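Local coordinates for protein PAN2-PAN3 deadenylation complex catalytic subunit pan2 (Neurospora crassa, PDB 4CZW) that is the catalytic subunit, here its pseudoprotease and exonuclease domains, of the PAN2-PAN3 deadenylase, which shortens mRNA poly(A) tails, at residues Q55-H58 and L62-N65; E352-D357 and A397-N402. All blocks are in the same frame, centred on the assembly; numbering follows the deposited sequence.

Interaction 1. Residues Q55-H58 and L62-N65; sequences QVMH and LLRN
L63 presents its CB to the backbone oxygen of M57 and lays one methyl branch along that residue's side chain. The branch is CD1, which comes 3.8 Å from CG of M57, a selenomethionine, and also lies beside its CB. A bend at the third torsion of M57 turns the terminal CE back to the same methyl, 4.0 Å from CD1 of L63. The next residue, R64, carries the polar half of the contact. With CG anti to the backbone N (chi1 -170°) and the chain bent at chi3, its guanidinium reaches the end of helix 51-58. NE donates to the backbone O of H58 at 2.9 Å, with an angle of 157° at the hydrogen, and the oxygen sits at the edge of the guanidinium, in its plane. The same flat group stacks on one face of the H58 imidazole, the centres 3.9 Å apart and the planes inclined by 17°. One arginine thus grips both the terminal carbonyl and the ring of H58, a placement of positive charge that probably suits the C-terminal end of a helix. Helix 81-94 covers this pair of consecutive helices, with L85 and F89 against M57 and L92 against H58, while M391 of strand 385-394 also packs on M57, and helix 158-163 meets L62 and N65.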
loop_
_atom_site.group_PDB
_atom_site.type_symbol
_atom_site.label_atom_id
_atom_site.label_comp_id
_atom_site.label_asym_id
_atom_site.label_seq_id
_atom_site.Cartn_x
_atom_site.Cartn_y
_atom_site.Cartn_z
ATOM N N GLN A 55 1.813 -2.237 6.103
ATOM C CA GLN A 55 1.682 -1.321 7.230
ATOM C C GLN A 55 3.041 -0.779 7.654
ATOM O O GLN A 55 3.220 0.428 7.808
ATOM C CB GLN A 55 1.007 -2.013 8.417
ATOM C CG GLN A 55 -0.447 -2.401 8.188
ATOM C CD GLN A 55 -1.400 -1.225 8.302
ATOM O OE1 GLN A 55 -0.979 -0.076 8.427
ATOM N NE2 GLN A 55 -2.696 -1.512 8.265
ATOM N N VAL A 56 3.995 -1.687 7.840
ATOM C CA VAL A 56 5.340 -1.326 8.272
ATOM C C VAL A 56 6.011 -0.383 7.274
ATOM O O VAL A 56 6.657 0.590 7.664
ATOM C CB VAL A 56 6.216 -2.581 8.466
ATOM C CG1 VAL A 56 7.646 -2.191 8.770
ATOM C CG2 VAL A 56 5.658 -3.449 9.583
HETATM N N MSE A 57 5.840 -0.667 5.987
HETATM C CA MSE A 57 6.403 0.174 4.937
HETATM C C MSE A 57 5.735 1.545 4.889
HETATM O O MSE A 57 6.389 2.551 4.615
HETATM C CB MSE A 57 6.275 -0.510 3.575
HETATM C CG MSE A 57 7.122 -1.761 3.415
HETATM SE SE MSE A 57 6.931 -2.552 1.644
HETATM C CE MSE A 57 7.603 -1.064 0.580
ATOM N N HIS A 58 4.432 1.578 5.155
ATOM C CA HIS A 58 3.659 2.815 5.081
ATOM C C HIS A 58 4.108 3.841 6.116
ATOM O O HIS A 58 4.138 5.040 5.840
ATOM C CB HIS A 58 2.167 2.528 5.260
ATOM C CG HIS A 58 1.329 3.762 5.388
ATOM N ND1 HIS A 58 0.783 4.169 6.585
ATOM C CD2 HIS A 58 0.956 4.686 4.471
ATOM C CE1 HIS A 58 0.102 5.287 6.399
ATOM N NE2 HIS A 58 0.192 5.621 5.124
ATOM N N LEU A 62 10.494 7.436 4.423
ATOM C CA LEU A 62 11.247 7.398 3.176
ATOM C C LEU A 62 10.579 6.501 2.139
ATOM O O LEU A 62 10.660 6.762 0.940
ATOM C CB LEU A 62 12.678 6.926 3.428
ATOM C CG LEU A 62 13.579 7.921 4.158
ATOM C CD1 LEU A 62 14.962 7.334 4.373
ATOM C CD2 LEU A 62 13.660 9.228 3.384
ATOM N N LEU A 63 9.917 5.447 2.604
ATOM C CA LEU A 63 9.228 4.527 1.707
ATOM C C LEU A 63 7.904 5.103 1.216
ATOM O O LEU A 63 7.557 4.962 0.044
ATOM C CB LEU A 63 8.988 3.179 2.392
ATOM C CG LEU A 63 10.220 2.305 2.631
ATOM C CD1 LEU A 63 9.820 0.972 3.242
ATOM C CD2 LEU A 63 10.979 2.097 1.332
ATOM N N ARG A 64 7.166 5.753 2.115
ATOM C CA ARG A 64 5.870 6.326 1.763
ATOM C C ARG A 64 6.030 7.468 0.764
ATOM O O ARG A 64 5.290 7.555 -0.214
ATOM C CB ARG A 64 5.131 6.823 3.010
ATOM C CG ARG A 64 3.684 7.215 2.736
ATOM C CD ARG A 64 3.131 8.178 3.780
ATOM N NE ARG A 64 2.892 7.548 5.075
ATOM C CZ ARG A 64 2.365 8.176 6.123
ATOM N NH1 ARG A 64 2.020 9.454 6.027
ATOM N NH2 ARG A 64 2.181 7.530 7.266
ATOM N N ASN A 65 7.002 8.340 1.017
ATOM C CA ASN A 65 7.292 9.444 0.111
ATOM C C ASN A 65 7.726 8.935 -1.259
ATOM O O ASN A 65 7.244 9.406 -2.287
ATOM C CB ASN A 65 8.370 10.352 0.705
ATOM C CG ASN A 65 8.727 11.507 -0.210
ATOM O OD1 ASN A 65 8.034 12.524 -0.244
ATOM N ND2 ASN A 65 9.816 11.356 -0.955
#

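Interaction 2. Residues E352-D357 and A397-N402; sequences EPESKD and ANHRFN
The imidazole of H399 is engaged on one face and at one edge by residues E352-E354. CB of E354 lies over the centre of the face, 3.8 Å from the centroid and only 7° off the ring normal, a CH-pi contact. At the edge, near the ring plane, the backbone O of E352 accepts a hydrogen bond from ND1. The model places H399 ND1 only 2.5 Å from E352 O, but at this resolution so short a value says little about strength; the angle of 155° at the hydrogen fits a donor aimed well at its acceptor. CG of E354 continues across the ring, 4.0 Å from NE2 of H399. The E354 side chain starts with CG anti to the backbone N and runs on extended, which carries its carboxylate past the imidazole, the two planes only 3° apart. The carboxylate does not touch the ring's outer nitrogen, since OE1 of E354 remains 4.8 Å from NE2 of H399.

H399 owes its position to a type II beta turn from A397 to R400, in which it takes the third place with a positive phi; the turn's closing bond, from R400 N to A397 O, is weak. Backbone hydrogen bonding to R350 also fastens H399 to the loop between strands 339-347 and 361-365, so that this loop is tied to the one leaving strand 385-394 at the surface of the USP-like domain. The carboxylate of E352 turns elsewhere, forming a salt bridge with R360 and a hydrogen bond with Y38.

Donation from ND1 implies a proton on that nitrogen, leaving the state of NE2 undetermined. The nearby E354 carboxylate may favour a positively charged ring, although such an effect would be softened by solvent at this surface site.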
loop_
_atom_site.group_PDB
_atom_site.type_symbol
_atom_site.label_atom_id
_atom_site.label_comp_id
_atom_site.label_asym_id
_atom_site.label_seq_id
_atom_site.Cartn_x
_atom_site.Cartn_y
_atom_site.Cartn_z
ATOM N N GLU A 352 5.077 11.010 11.868
ATOM C CA GLU A 352 4.272 12.109 12.389
ATOM C C GLU A 352 5.167 13.233 12.897
ATOM O O GLU A 352 6.335 12.998 13.209
ATOM C CB GLU A 352 3.353 11.613 13.509
ATOM C CG GLU A 352 2.244 10.689 13.045
ATOM C CD GLU A 352 1.371 10.213 14.188
ATOM O OE1 GLU A 352 1.730 10.463 15.358
ATOM O OE2 GLU A 352 0.322 9.593 13.916
ATOM N N PRO A 353 4.629 14.464 12.966
ATOM C CA PRO A 353 5.355 15.590 13.565
ATOM C C PRO A 353 5.886 15.256 14.956
ATOM O O PRO A 353 5.176 14.640 15.753
ATOM C CB PRO A 353 4.296 16.689 13.630
ATOM C CG PRO A 353 3.404 16.397 12.478
ATOM C CD PRO A 353 3.351 14.895 12.367
ATOM N N GLU A 354 7.123 15.654 15.235
ATOM C CA GLU A 354 7.784 15.304 16.488
ATOM C C GLU A 354 7.081 15.905 17.700
ATOM O O GLU A 354 6.851 17.113 17.763
ATOM C CB GLU A 354 9.247 15.752 16.461
ATOM C CG GLU A 354 10.038 15.346 17.694
ATOM C CD GLU A 354 11.485 15.791 17.631
ATOM O OE1 GLU A 354 11.821 16.596 16.738
ATOM O OE2 GLU A 354 12.286 15.335 18.473
ATOM N N SER A 355 6.746 15.049 18.659
ATOM C CA SER A 355 6.104 15.483 19.893
ATOM C C SER A 355 6.858 14.941 21.103
ATOM O O SER A 355 7.895 14.293 20.958
ATOM C CB SER A 355 4.643 15.029 19.932
ATOM O OG SER A 355 4.545 13.618 19.834
ATOM N N LYS A 356 6.336 15.210 22.295
ATOM C CA LYS A 356 6.949 14.716 23.522
ATOM C C LYS A 356 6.736 13.214 23.664
ATOM O O LYS A 356 7.588 12.504 24.198
ATOM C CB LYS A 356 6.386 15.451 24.740
ATOM C CG LYS A 356 6.666 16.945 24.742
ATOM C CD LYS A 356 6.110 17.612 25.989
ATOM C CE LYS A 356 6.410 19.101 25.995
ATOM N NZ LYS A 356 5.875 19.770 27.213
ATOM N N ASP A 357 5.594 12.737 23.180
ATOM C CA ASP A 357 5.283 11.313 23.216
ATOM C C ASP A 357 5.886 10.599 22.010
ATOM O O ASP A 357 5.256 10.502 20.956
ATOM C CB ASP A 357 3.768 11.096 23.259
ATOM C CG ASP A 357 3.391 9.629 23.349
ATOM O OD1 ASP A 357 4.174 8.846 23.926
ATOM O OD2 ASP A 357 2.310 9.260 22.842
ATOM N N ALA A 397 15.588 11.045 8.996
ATOM C CA ALA A 397 14.441 11.023 8.094
ATOM C C ALA A 397 13.119 10.969 8.853
ATOM O O ALA A 397 12.048 11.027 8.248
ATOM C CB ALA A 397 14.546 9.847 7.138
ATOM N N ASN A 398 13.193 10.854 10.175
ATOM C CA ASN A 398 11.991 10.835 11.001
ATOM C C ASN A 398 11.242 12.161 10.935
ATOM O O ASN A 398 11.856 13.223 10.821
ATOM C CB ASN A 398 12.337 10.504 12.454
ATOM C CG ASN A 398 12.785 9.069 12.635
ATOM O OD1 ASN A 398 12.534 8.215 11.785
ATOM N ND2 ASN A 398 13.444 8.792 13.755
ATOM N N HIS A 399 9.914 12.082 10.998
ATOM C CA HIS A 399 9.039 13.255 11.000
ATOM C C HIS A 399 9.220 14.120 9.753
ATOM O O HIS A 399 8.930 15.317 9.771
ATOM C CB HIS A 399 9.278 14.095 12.258
ATOM C CG HIS A 399 9.550 13.280 13.484
ATOM N ND1 HIS A 399 8.573 12.547 14.123
ATOM C CD2 HIS A 399 10.690 13.079 14.186
ATOM C CE1 HIS A 399 9.100 11.931 15.167
ATOM N NE2 HIS A 399 10.384 12.238 15.227
ATOM N N ARG A 400 9.696 13.508 8.673
ATOM C CA ARG A 400 9.913 14.220 7.418
ATOM C C ARG A 400 8.883 13.818 6.366
ATOM O O ARG A 400 8.460 12.663 6.310
ATOM C CB ARG A 400 11.326 13.959 6.892
ATOM C CG ARG A 400 12.435 14.558 7.741
ATOM C CD ARG A 400 12.451 16.075 7.640
ATOM N NE ARG A 400 12.520 16.527 6.254
ATOM C CZ ARG A 400 13.649 16.648 5.562
ATOM N NH1 ARG A 400 14.811 16.349 6.127
ATOM N NH2 ARG A 400 13.616 17.068 4.304
ATOM N N PHE A 401 8.486 14.776 5.536
ATOM C CA PHE A 401 7.536 14.516 4.460
ATOM C C PHE A 401 7.643 15.583 3.373
ATOM O O PHE A 401 8.210 16.653 3.594
ATOM C CB PHE A 401 6.105 14.452 5.001
ATOM C CG PHE A 401 5.593 15.764 5.526
ATOM C CD1 PHE A 401 5.897 16.179 6.811
ATOM C CD2 PHE A 401 4.797 16.579 4.735
ATOM C CE1 PHE A 401 5.425 17.384 7.297
ATOM C CE2 PHE A 401 4.321 17.784 5.215
ATOM C CZ PHE A 401 4.636 18.187 6.497
ATOM N N ASN A 402 7.095 15.283 2.201
ATOM C CA ASN A 402 7.110 16.218 1.082
ATOM C C ASN A 402 5.798 16.158 0.303
ATOM O O ASN A 402 5.369 15.086 -0.119
ATOM C CB ASN A 402 8.296 15.926 0.161
ATOM C CG ASN A 402 8.398 16.907 -0.987
ATOM O OD1 ASN A 402 7.953 16.624 -2.098
ATOM N ND2 ASN A 402 8.986 18.068 -0.724
#

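In the fold
Both contacts belong to the USP-like pseudoprotease domain rather than the exonuclease domain, and their centres lie 13 Å apart. Interaction 1 comes first along the chain and joins two consecutive helices, 51-58 and 61-71, in the interior. Interaction 2 follows, tying the loop after strand 339-347 to the one after strand 385-394 at the surface. They meet where L62 packs on A397 and N65 on N402, so the loop leaving the sheet lies against helix 61-71. In active USPs the helix matching 51-58 starts near the catalytic cysteine; here the helices and loops instead belong to a domain thought to serve as a structural scaffold.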